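Local atomic coordinates of amorpha-4,11-diene synthase (Artemisia annua, PDB entry 4GAX), a protein that probably cyclises farnesyl diphosphate to a sesquiterpene with release of diphosphate, as a plant class I terpene synthase altered from alpha-bisabolol synthase. Residues Thr332-Trp338 and Val384-Arg389; Thr204-Arg208 and Glu222-Tyr226; Ser477-Tyr481 and Ala492-Leu496; Phe32-Trp37 and Ser278-Glu284. All blocks are in the same frame, centred on the assembly; numbering follows the deposited sequence.

Contact 1. Residues Thr332-Trp338 and Val384-Arg389; sequences TEAIERW and VKDFVR
Glu336 and Arg389 form the ionic part of this contact, edge to edge and nearly coplanar, their carboxylate and guanidinium planes 14° apart. NH2 of Arg389 donates to the syn lone pair of Glu336 OE1 at 2.9 Å, and NE donates to OE2; that second bond is modelled so short that its length is doubtful. NH1 turns back to Asp386 OD1 and is shared with Glu382, which makes a salt-bridge network. Replacing Arg389 with an alanine would probably strip the Glu336 carboxylate of its salt-bridge partner and leave Asp386 without its link to it.

A second polar link is made by Lys385. Its extended chain crosses to the other helix, where NZ donates to Glu336 O at 3.0 Å. A water connects the same NZ with Glu336 OE1.

Helices 325-337 and 374-399 run antiparallel in the all-helical metal-binding domain, with the axes of the two short segments 9.5 Å apart and at 169°.

Apolar contacts line the inner side. Ile335 CG2 meets Val388 CG2 at 3.7 Å, the two side chains crossing at about a right angle. Trp338 leaves the helix with positive phi. Its CG is anti to the backbone N (chi1 -157°), which carries the ring across to Val384, whose CB lies 3.7 Å from CH2 at the ring edge. Lys385 CE lies 3.7 Å from Trp338 CE3.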
# COMPACT_ATOMS: atom_id res chain seq x y z
N THR A 332 8.36 18.43 -22.57
CA THR A 332 9.43 18.12 -21.62
C THR A 332 10.24 19.35 -21.21
O THR A 332 10.58 19.51 -20.04
CB THR A 332 10.39 17.07 -22.20
OG1 THR A 332 9.67 15.87 -22.50
CG2 THR A 332 11.51 16.76 -21.20
N GLU A 333 10.54 20.23 -22.17
CA GLU A 333 11.29 21.45 -21.84
C GLU A 333 10.42 22.40 -21.01
O GLU A 333 10.91 23.06 -20.09
CB GLU A 333 11.81 22.14 -23.10
CG GLU A 333 12.54 23.46 -22.83
CD GLU A 333 13.64 23.33 -21.78
OE1 GLU A 333 14.42 22.36 -21.85
OE2 GLU A 333 13.72 24.21 -20.89
N ALA A 334 9.13 22.45 -21.34
CA ALA A 334 8.18 23.23 -20.55
C ALA A 334 8.14 22.73 -19.10
O ALA A 334 8.00 23.52 -18.16
CB ALA A 334 6.81 23.17 -21.18
N ILE A 335 8.24 21.42 -18.92
CA ILE A 335 8.25 20.87 -17.56
C ILE A 335 9.56 21.26 -16.87
O ILE A 335 9.56 21.64 -15.69
CB ILE A 335 8.00 19.35 -17.53
CG1 ILE A 335 6.55 19.06 -17.93
CG2 ILE A 335 8.26 18.77 -16.13
CD1 ILE A 335 5.52 19.46 -16.86
N GLU A 336 10.68 21.19 -17.60
CA GLU A 336 11.97 21.63 -17.09
C GLU A 336 11.93 23.10 -16.68
O GLU A 336 12.52 23.49 -15.68
CB GLU A 336 13.09 21.43 -18.12
CG GLU A 336 13.42 19.98 -18.46
CD GLU A 336 14.08 19.21 -17.32
OE1 GLU A 336 14.34 19.80 -16.24
OE2 GLU A 336 14.35 18.00 -17.50
N ARG A 337 11.22 23.90 -17.48
CA ARG A 337 11.11 25.33 -17.24
C ARG A 337 10.26 25.62 -16.00
O ARG A 337 10.56 26.54 -15.24
CB ARG A 337 10.53 26.04 -18.47
CG ARG A 337 11.21 27.36 -18.80
CD ARG A 337 10.93 27.77 -20.24
NE ARG A 337 12.01 27.37 -21.14
CZ ARG A 337 13.00 28.17 -21.51
NH1 ARG A 337 13.05 29.42 -21.05
NH2 ARG A 337 13.94 27.74 -22.34
N TRP A 338 9.20 24.83 -15.81
CA TRP A 338 8.37 24.91 -14.61
C TRP A 338 7.93 26.34 -14.35
O TRP A 338 8.29 26.94 -13.33
CB TRP A 338 9.13 24.37 -13.40
CG TRP A 338 8.27 23.91 -12.26
CD1 TRP A 338 7.63 24.69 -11.33
CD2 TRP A 338 7.96 22.54 -11.91
NE1 TRP A 338 6.95 23.90 -10.43
CE2 TRP A 338 7.13 22.58 -10.76
CE3 TRP A 338 8.31 21.30 -12.45
CZ2 TRP A 338 6.64 21.41 -10.15
CZ3 TRP A 338 7.83 20.14 -11.84
CH2 TRP A 338 7.01 20.21 -10.70
N VAL A 384 9.72 15.29 -9.97
CA VAL A 384 8.65 15.41 -10.93
C VAL A 384 9.25 15.63 -12.31
O VAL A 384 8.85 14.98 -13.29
CB VAL A 384 7.69 16.55 -10.57
CG1 VAL A 384 6.49 16.55 -11.52
CG2 VAL A 384 7.21 16.37 -9.13
N LYS A 385 10.23 16.53 -12.39
CA LYS A 385 10.91 16.78 -13.66
C LYS A 385 11.61 15.52 -14.14
O LYS A 385 11.61 15.23 -15.33
CB LYS A 385 11.94 17.89 -13.51
CG LYS A 385 11.34 19.26 -13.29
CD LYS A 385 12.46 20.26 -13.15
CE LYS A 385 11.94 21.67 -12.99
NZ LYS A 385 13.10 22.59 -12.83
N ASP A 386 12.22 14.78 -13.21
CA ASP A 386 12.97 13.58 -13.59
C ASP A 386 12.04 12.50 -14.14
O ASP A 386 12.42 11.71 -14.99
CB ASP A 386 13.78 13.02 -12.42
CG ASP A 386 14.88 12.09 -12.89
OD1 ASP A 386 15.72 12.55 -13.67
OD2 ASP A 386 14.88 10.90 -12.50
N PHE A 387 10.80 12.49 -13.64
CA PHE A 387 9.78 11.57 -14.14
C PHE A 387 9.45 11.86 -15.61
O PHE A 387 9.45 10.95 -16.44
CB PHE A 387 8.52 11.69 -13.28
CG PHE A 387 7.33 10.95 -13.84
CD1 PHE A 387 7.27 9.57 -13.79
CD2 PHE A 387 6.26 11.64 -14.39
CE1 PHE A 387 6.18 8.89 -14.30
CE2 PHE A 387 5.17 10.97 -14.91
CZ PHE A 387 5.13 9.59 -14.87
N VAL A 388 9.19 13.13 -15.93
CA VAL A 388 8.86 13.52 -17.30
C VAL A 388 10.06 13.33 -18.22
O VAL A 388 9.92 12.87 -19.36
CB VAL A 388 8.37 14.97 -17.35
CG1 VAL A 388 7.84 15.30 -18.74
CG2 VAL A 388 7.28 15.17 -16.30
N ARG A 389 11.24 13.70 -17.72
CA ARG A 389 12.51 13.53 -18.42
C ARG A 389 12.64 12.12 -18.94
O ARG A 389 12.95 11.90 -20.11
CB ARG A 389 13.65 13.74 -17.44
CG ARG A 389 14.60 14.83 -17.78
CD ARG A 389 15.54 15.02 -16.62
NE ARG A 389 15.40 16.35 -16.04
CZ ARG A 389 15.56 16.61 -14.75
NH1 ARG A 389 15.84 15.62 -13.90
NH2 ARG A 389 15.43 17.86 -14.31
O HOH W 1 15.33 21.94 -14.76

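Contact 2. Residues Thr204-Arg208 and Glu222-Tyr226; sequences TEIQR and EAVQY
Arg208 reaches Glu222 and Gln225 through two torsions: CG sits between the backbone N and carbonyl carbon (chi1 57°), and the chain then bends at chi3 (-66°). This turns the guanidinium toward helix 219-232. Glu222 starts with CG anti to its own N, and a bend at chi2 brings its carboxylate to the guanidinium edge.

The bonds fan out round the guanidinium rim. NE and NH2 of Arg208 grip one atom side-on: Gln225 OE1 is 2.9 Å from NE and 2.7 Å from NH2. The amide stands nearly upright to the guanidinium, at 83°. Gln225 CB lies over one face of the guanidinium, 3.3 Å from Arg208 NH2.

NH2 also donates to Glu222 OE1 in a salt bridge, modelled too short for its length to be trusted. NH1 makes a weak bond to Glu222 OE2 at 3.5 Å. On its own helix, NH1 donates to Glu205 OE2 at 2.9 Å, so Glu205, Arg208 and Glu222 form one salt-bridge network. Glu205 OE2 also lies at the edge of the Tyr226 ring, 3.9 Å from CD1.

Two carboxylates here converge on one arginine. Glu222 has further salt bridges to Arg217 and Arg89; Glu205 is only weakly and distantly paired with Arg89. The mixed charges probably offset one another in this buried place.

Helices 200-211 and 219-232 run roughly antiparallel, their local axes 12.5 Å apart, and long polar side chains span the gap. The first helix belongs to the N-terminal terpene synthase domain. Helix 77-89 closes one side, where Arg89 touches Arg208 and Tyr226.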
# COMPACT_ATOMS: atom_id res chain seq x y z
N THR A 204 -13.82 -19.57 6.61
CA THR A 204 -13.69 -18.34 5.85
C THR A 204 -12.45 -17.55 6.26
O THR A 204 -11.72 -17.06 5.40
CB THR A 204 -14.98 -17.49 5.96
OG1 THR A 204 -16.02 -18.15 5.23
CG2 THR A 204 -14.78 -16.10 5.39
N GLU A 205 -12.21 -17.44 7.56
CA GLU A 205 -11.05 -16.70 8.04
C GLU A 205 -9.72 -17.36 7.64
O GLU A 205 -8.77 -16.66 7.27
CB GLU A 205 -11.13 -16.51 9.55
CG GLU A 205 -10.03 -15.62 10.11
CD GLU A 205 -10.17 -14.16 9.71
OE1 GLU A 205 -11.21 -13.77 9.12
OE2 GLU A 205 -9.24 -13.39 10.01
N ILE A 206 -9.66 -18.69 7.71
CA ILE A 206 -8.48 -19.41 7.20
C ILE A 206 -8.33 -19.19 5.68
O ILE A 206 -7.25 -18.90 5.19
CB ILE A 206 -8.61 -20.91 7.46
CG1 ILE A 206 -8.67 -21.17 8.97
CG2 ILE A 206 -7.45 -21.67 6.82
CD1 ILE A 206 -9.07 -22.60 9.32
N GLN A 207 -9.41 -19.32 4.93
CA GLN A 207 -9.30 -19.23 3.48
C GLN A 207 -8.95 -17.81 3.01
O GLN A 207 -8.24 -17.65 2.03
CB GLN A 207 -10.56 -19.77 2.80
CG GLN A 207 -10.31 -21.03 1.94
CD GLN A 207 -9.06 -20.94 1.02
OE1 GLN A 207 -8.77 -19.90 0.41
NE2 GLN A 207 -8.33 -22.06 0.92
N ARG A 208 -9.40 -16.78 3.73
CA ARG A 208 -8.98 -15.43 3.33
C ARG A 208 -7.47 -15.26 3.54
O ARG A 208 -6.79 -14.72 2.67
CB ARG A 208 -9.78 -14.30 4.01
CG ARG A 208 -9.79 -14.29 5.53
CD ARG A 208 -10.63 -13.11 6.08
NE ARG A 208 -10.02 -11.84 5.76
CZ ARG A 208 -9.32 -11.08 6.61
NH1 ARG A 208 -9.16 -11.43 7.89
NH2 ARG A 208 -8.79 -9.95 6.18
N GLU A 222 -7.88 -4.81 5.49
CA GLU A 222 -7.95 -5.82 6.56
C GLU A 222 -9.03 -5.48 7.59
O GLU A 222 -9.80 -6.34 8.00
CB GLU A 222 -6.60 -6.00 7.25
CG GLU A 222 -6.64 -6.81 8.57
CD GLU A 222 -6.95 -8.29 8.36
OE1 GLU A 222 -6.97 -8.76 7.19
OE2 GLU A 222 -7.17 -9.00 9.38
N ALA A 223 -9.11 -4.21 7.96
CA ALA A 223 -10.08 -3.78 8.96
C ALA A 223 -11.50 -4.10 8.53
O ALA A 223 -12.28 -4.66 9.32
CB ALA A 223 -9.93 -2.28 9.27
N VAL A 224 -11.85 -3.78 7.29
CA VAL A 224 -13.21 -4.06 6.82
C VAL A 224 -13.53 -5.54 6.89
O VAL A 224 -14.68 -5.92 7.12
CB VAL A 224 -13.50 -3.52 5.37
CG1 VAL A 224 -12.94 -2.14 5.19
CG2 VAL A 224 -12.93 -4.44 4.33
N GLN A 225 -12.52 -6.40 6.70
CA GLN A 225 -12.77 -7.84 6.73
C GLN A 225 -12.62 -8.40 8.15
O GLN A 225 -13.32 -9.35 8.52
CB GLN A 225 -11.81 -8.58 5.78
CG GLN A 225 -11.90 -8.13 4.32
CD GLN A 225 -10.80 -8.72 3.45
OE1 GLN A 225 -10.07 -9.63 3.86
NE2 GLN A 225 -10.67 -8.20 2.23
N TYR A 226 -11.73 -7.83 8.95
CA TYR A 226 -11.47 -8.38 10.28
C TYR A 226 -12.57 -8.02 11.28
O TYR A 226 -12.90 -8.79 12.18
CB TYR A 226 -10.11 -7.94 10.81
CG TYR A 226 -9.68 -8.68 12.06
CD1 TYR A 226 -9.33 -10.03 12.00
CD2 TYR A 226 -9.60 -8.04 13.29
CE1 TYR A 226 -8.92 -10.73 13.14
CE2 TYR A 226 -9.19 -8.73 14.45
CZ TYR A 226 -8.85 -10.07 14.36
OH TYR A 226 -8.45 -10.75 15.49

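Contact 3. Residues Ser477-Tyr481 and Ala492-Leu496; sequences SVESY and AKNLL
Tyr481 extends across to Ala492, Leu495 and Leu496, and its ring spans the gap between the two segments. With CG anti to the backbone N (chi1 -169°), CB aims the ring at the other helix. CG comes first, near Leu496 CD2. The two ortho carbons then part: CD2 lies 3.6 Å from Leu496 CD2, while CD1 lies 4.0 Å from Ala492 CB. Farther out, CE2 is still beside Leu496 CD2, and CE1 meets Leu495 CD1 at 3.5 Å. At the tip, the OH is also 3.5 Å from Leu495 CD1, a van der Waals contact. Leu495 CD1 approaches the edge of the ring, near its plane. Tyr481 and Leu496 lie alongside each other, pointing opposite ways.

Leu496 is split between two partners. While CD2 serves the tyrosine, CD1 packs on Val478, 3.9 Å from its CG2. Val478 CG1 meets the aliphatic part of Lys493, with CD at 4.1 Å. No hydrogen bond crosses the contact. It is held by apolar packing.

A serine in place of Tyr481 would probably open a gap beside Ala492 and Leu495 and leave Leu496 CD2 without its aromatic partner.

Helix 478-485 and the long helix 489-513 are consecutive, joined by a short turn and set roughly crosswise here. Val487 in that turn packs on both Tyr481 and Ala492, and Tyr485 stacks on the Tyr481 ring. Leu462, shortly after helix 447-461, touches Leu496. Ser477 OG bonds to Asp461 O at the end of that helix.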
# COMPACT_ATOMS: atom_id res chain seq x y z
N SER A 477 4.95 -11.46 -22.64
CA SER A 477 5.89 -11.45 -21.53
C SER A 477 6.06 -12.88 -21.06
O SER A 477 7.17 -13.41 -20.99
CB SER A 477 5.24 -10.68 -20.40
OG SER A 477 3.90 -11.11 -20.23
N VAL A 478 4.92 -13.47 -20.71
CA VAL A 478 4.85 -14.88 -20.41
C VAL A 478 5.19 -15.62 -21.70
O VAL A 478 5.99 -16.54 -21.71
CB VAL A 478 3.45 -15.27 -19.96
CG1 VAL A 478 3.45 -16.66 -19.36
CG2 VAL A 478 2.94 -14.24 -18.95
N GLU A 479 4.57 -15.20 -22.80
CA GLU A 479 4.84 -15.77 -24.11
C GLU A 479 6.29 -15.48 -24.55
O GLU A 479 6.93 -16.32 -25.19
CB GLU A 479 3.83 -15.25 -25.14
CG GLU A 479 4.43 -14.68 -26.41
CD GLU A 479 4.42 -13.16 -26.43
OE1 GLU A 479 5.46 -12.54 -26.10
OE2 GLU A 479 3.37 -12.58 -26.78
N SER A 480 6.80 -14.31 -24.17
CA SER A 480 8.18 -13.94 -24.49
C SER A 480 9.18 -14.67 -23.61
O SER A 480 10.30 -14.96 -24.04
CB SER A 480 8.39 -12.44 -24.38
OG SER A 480 9.77 -12.13 -24.40
N TYR A 481 8.78 -14.94 -22.36
CA TYR A 481 9.60 -15.76 -21.47
C TYR A 481 9.70 -17.16 -22.05
O TYR A 481 10.77 -17.77 -22.05
CB TYR A 481 9.01 -15.82 -20.06
CG TYR A 481 9.95 -16.43 -19.05
CD1 TYR A 481 10.00 -17.81 -18.86
CD2 TYR A 481 10.79 -15.64 -18.28
CE1 TYR A 481 10.86 -18.38 -17.94
CE2 TYR A 481 11.66 -16.20 -17.35
CZ TYR A 481 11.69 -17.57 -17.19
OH TYR A 481 12.55 -18.15 -16.27
N ALA A 492 6.70 -21.77 -17.43
CA ALA A 492 6.92 -20.33 -17.46
C ALA A 492 6.18 -19.62 -16.33
O ALA A 492 6.76 -18.79 -15.62
CB ALA A 492 6.50 -19.75 -18.82
N LYS A 493 4.91 -19.96 -16.15
CA LYS A 493 4.11 -19.33 -15.10
C LYS A 493 4.70 -19.60 -13.72
O LYS A 493 4.78 -18.70 -12.88
CB LYS A 493 2.66 -19.82 -15.14
CG LYS A 493 1.82 -19.26 -16.29
CD LYS A 493 1.32 -17.85 -16.01
CE LYS A 493 -0.21 -17.79 -16.06
NZ LYS A 493 -0.72 -16.39 -16.07
N ASN A 494 5.12 -20.84 -13.48
CA ASN A 494 5.77 -21.16 -12.21
C ASN A 494 7.07 -20.38 -11.97
O ASN A 494 7.33 -19.90 -10.86
CB ASN A 494 6.02 -22.66 -12.10
CG ASN A 494 4.80 -23.41 -11.60
OD1 ASN A 494 4.59 -23.53 -10.39
ND2 ASN A 494 3.99 -23.91 -12.53
N LEU A 495 7.88 -20.26 -13.02
CA LEU A 495 9.13 -19.52 -12.94
C LEU A 495 8.87 -18.05 -12.66
O LEU A 495 9.51 -17.46 -11.78
CB LEU A 495 9.91 -19.67 -14.24
CG LEU A 495 10.43 -21.09 -14.47
CD1 LEU A 495 11.00 -21.25 -15.87
CD2 LEU A 495 11.47 -21.47 -13.43
N LEU A 496 7.93 -17.46 -13.40
CA LEU A 496 7.60 -16.05 -13.23
C LEU A 496 7.01 -15.78 -11.87
O LEU A 496 7.29 -14.76 -11.25
CB LEU A 496 6.64 -15.56 -14.33
CG LEU A 496 7.18 -15.47 -15.75
CD1 LEU A 496 6.10 -14.93 -16.70
CD2 LEU A 496 8.44 -14.60 -15.82

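Contact 4. Residues Phe32-Trp37 and Ser278-Glu284; sequences FSPSIW and SRDRIVE
Phe32 and Trp37 mark the two ends of a mixed aromatic, polar and water-bridged contact. Here an extended N-terminal loop lies along the loop that leads into helix 282-292.

At one end Arg279 CG sits over the centre of the Phe32 ring. It is 3.4 Å from the ring centroid and 5° off the normal, a CH-pi contact. The arginine chain, extended from CG to NE, then runs outward past the ring, and the guanidinium plane is tilted 67° to it.

At the other end Trp37 is clasped on both faces. Val283 CG1 makes a CH-pi contact over the five-membered ring, 3.9 Å from its centroid. Ile36 CD1 covers the opposite face. The indole NE1 donates to Glu284 OE2 at 3.1 Å, with the acceptor in the ring plane. This bond and the two covered faces fix the ring rotation.

Between these ends the join is largely by water. One water bridges Ser33 O, at 2.7 Å, and Asp280 N. A second is 2.6 Å from Ser35 OG and donates to Glu284 OE1. Ser35 OG also accepts from Trp37 N in an ST turn. Arg281 NH1 bonds to Phe542 O, and Asp280 OD1 to Trp266 NE1.

Trp37 fits by sequence the tryptophan of the R(R/P)X8W motif. An N-terminal strip packed on the metal-binding domain is consistent with plant class I terpene synthases, where this segment helps to cap the active site.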
# COMPACT_ATOMS: atom_id res chain seq x y z
N PHE A 32 -11.88 5.84 -23.90
CA PHE A 32 -11.95 5.15 -22.62
C PHE A 32 -13.39 5.18 -22.12
O PHE A 32 -14.13 6.13 -22.39
CB PHE A 32 -11.03 5.81 -21.58
CG PHE A 32 -9.56 5.55 -21.81
CD1 PHE A 32 -8.76 6.53 -22.38
CD2 PHE A 32 -8.99 4.34 -21.45
CE1 PHE A 32 -7.41 6.30 -22.59
CE2 PHE A 32 -7.64 4.11 -21.66
CZ PHE A 32 -6.85 5.09 -22.23
N SER A 33 -13.78 4.13 -21.41
CA SER A 33 -15.13 4.04 -20.85
C SER A 33 -15.36 5.15 -19.82
O SER A 33 -14.41 5.61 -19.18
CB SER A 33 -15.32 2.66 -20.21
OG SER A 33 -14.08 2.00 -20.03
N PRO A 34 -16.62 5.59 -19.66
CA PRO A 34 -16.91 6.59 -18.62
C PRO A 34 -16.64 6.06 -17.21
O PRO A 34 -16.51 4.83 -17.04
CB PRO A 34 -18.40 6.90 -18.82
CG PRO A 34 -18.94 5.73 -19.61
CD PRO A 34 -17.81 5.23 -20.45
N SER A 35 -16.52 6.93 -16.21
CA SER A 35 -16.37 6.47 -14.83
C SER A 35 -17.61 5.65 -14.48
O SER A 35 -18.73 6.01 -14.88
CB SER A 35 -16.23 7.64 -13.85
OG SER A 35 -16.25 7.19 -12.50
N ILE A 36 -17.43 4.55 -13.76
CA ILE A 36 -18.57 3.69 -13.44
C ILE A 36 -19.32 4.23 -12.23
O ILE A 36 -20.42 3.77 -11.91
CB ILE A 36 -18.14 2.23 -13.21
CG1 ILE A 36 -17.32 2.09 -11.92
CG2 ILE A 36 -17.35 1.71 -14.41
CD1 ILE A 36 -17.98 1.20 -10.88
N TRP A 37 -18.73 5.23 -11.58
CA TRP A 37 -19.24 5.72 -10.31
C TRP A 37 -20.26 6.85 -10.44
O TRP A 37 -21.01 7.13 -9.49
CB TRP A 37 -18.06 6.16 -9.44
CG TRP A 37 -17.06 5.06 -9.30
CD1 TRP A 37 -15.88 4.92 -9.98
CD2 TRP A 37 -17.17 3.91 -8.44
NE1 TRP A 37 -15.25 3.76 -9.58
CE2 TRP A 37 -16.02 3.13 -8.64
CE3 TRP A 37 -18.13 3.48 -7.52
CZ2 TRP A 37 -15.80 1.94 -7.95
CZ3 TRP A 37 -17.92 2.30 -6.84
CH2 TRP A 37 -16.76 1.54 -7.06
N SER A 278 -7.47 11.16 -22.67
CA SER A 278 -7.23 10.46 -21.40
C SER A 278 -8.49 9.92 -20.71
O SER A 278 -9.58 9.95 -21.27
CB SER A 278 -6.41 11.33 -20.45
OG SER A 278 -7.04 12.58 -20.26
N ARG A 279 -8.31 9.48 -19.46
CA ARG A 279 -9.33 8.76 -18.72
C ARG A 279 -10.00 9.61 -17.64
O ARG A 279 -9.40 10.53 -17.09
CB ARG A 279 -8.69 7.55 -18.04
CG ARG A 279 -7.76 6.76 -18.93
CD ARG A 279 -6.79 5.89 -18.13
NE ARG A 279 -5.89 5.18 -19.03
CZ ARG A 279 -4.88 4.41 -18.64
NH1 ARG A 279 -4.63 4.25 -17.34
NH2 ARG A 279 -4.12 3.81 -19.54
N ASP A 280 -11.25 9.26 -17.32
CA ASP A 280 -11.98 9.89 -16.22
C ASP A 280 -11.93 8.93 -15.02
O ASP A 280 -12.82 8.08 -14.85
CB ASP A 280 -13.42 10.16 -16.64
CG ASP A 280 -14.21 10.95 -15.60
OD1 ASP A 280 -13.58 11.54 -14.68
OD2 ASP A 280 -15.46 11.01 -15.70
N ARG A 281 -10.88 9.05 -14.20
CA ARG A 281 -10.59 8.06 -13.15
C ARG A 281 -10.26 8.64 -11.78
O ARG A 281 -9.37 8.12 -11.08
CB ARG A 281 -9.43 7.16 -13.58
CG ARG A 281 -9.73 6.30 -14.82
CD ARG A 281 -10.84 5.30 -14.53
NE ARG A 281 -11.91 5.36 -15.52
CZ ARG A 281 -11.93 4.66 -16.65
NH1 ARG A 281 -10.92 3.85 -16.94
NH2 ARG A 281 -12.94 4.77 -17.49
N ILE A 282 -10.96 9.69 -11.37
CA ILE A 282 -10.59 10.32 -10.09
C ILE A 282 -10.78 9.37 -8.90
O ILE A 282 -9.99 9.39 -7.95
CB ILE A 282 -11.29 11.68 -9.87
CG1 ILE A 282 -10.51 12.51 -8.85
CG2 ILE A 282 -12.73 11.50 -9.44
CD1 ILE A 282 -9.03 12.74 -9.22
N VAL A 283 -11.79 8.50 -8.95
CA VAL A 283 -12.06 7.59 -7.84
C VAL A 283 -10.88 6.63 -7.71
O VAL A 283 -10.40 6.35 -6.61
CB VAL A 283 -13.36 6.79 -8.05
CG1 VAL A 283 -13.53 5.75 -6.92
CG2 VAL A 283 -14.56 7.73 -8.09
N GLU A 284 -10.42 6.16 -8.86
CA GLU A 284 -9.26 5.28 -8.94
C GLU A 284 -7.96 5.93 -8.43
O GLU A 284 -7.16 5.28 -7.75
CB GLU A 284 -9.10 4.78 -10.38
CG GLU A 284 -10.20 3.79 -10.81
CD GLU A 284 -11.59 4.43 -11.06
OE1 GLU A 284 -11.69 5.67 -11.21
OE2 GLU A 284 -12.59 3.67 -11.10
O HOH W 2 -13.25 8.08 -19.38
O HOH W 3 -13.82 7.58 -11.56

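In the fold
The four contacts are separate. The closest two, contacts 1 and 4, have nearest atoms about 11 Å apart and centres 26 Å apart. Both border helix 299-322, which carries the DDxxD sequence: Ser278 of contact 4 touches Asp317, and Phe387 of contact 1 touches Asp316. This sequence probably binds the catalytic metal ions. Contact 3 lies 31 Å from contact 4, centre to centre. It adjoins Asp461, which by sequence probably belongs to the second metal-binding motif of this family. Contact 2 is nested in the chain between the two segments of contact 4. Its centre is 44 Å from that of contact 1, on the opposite side of the chain's centre.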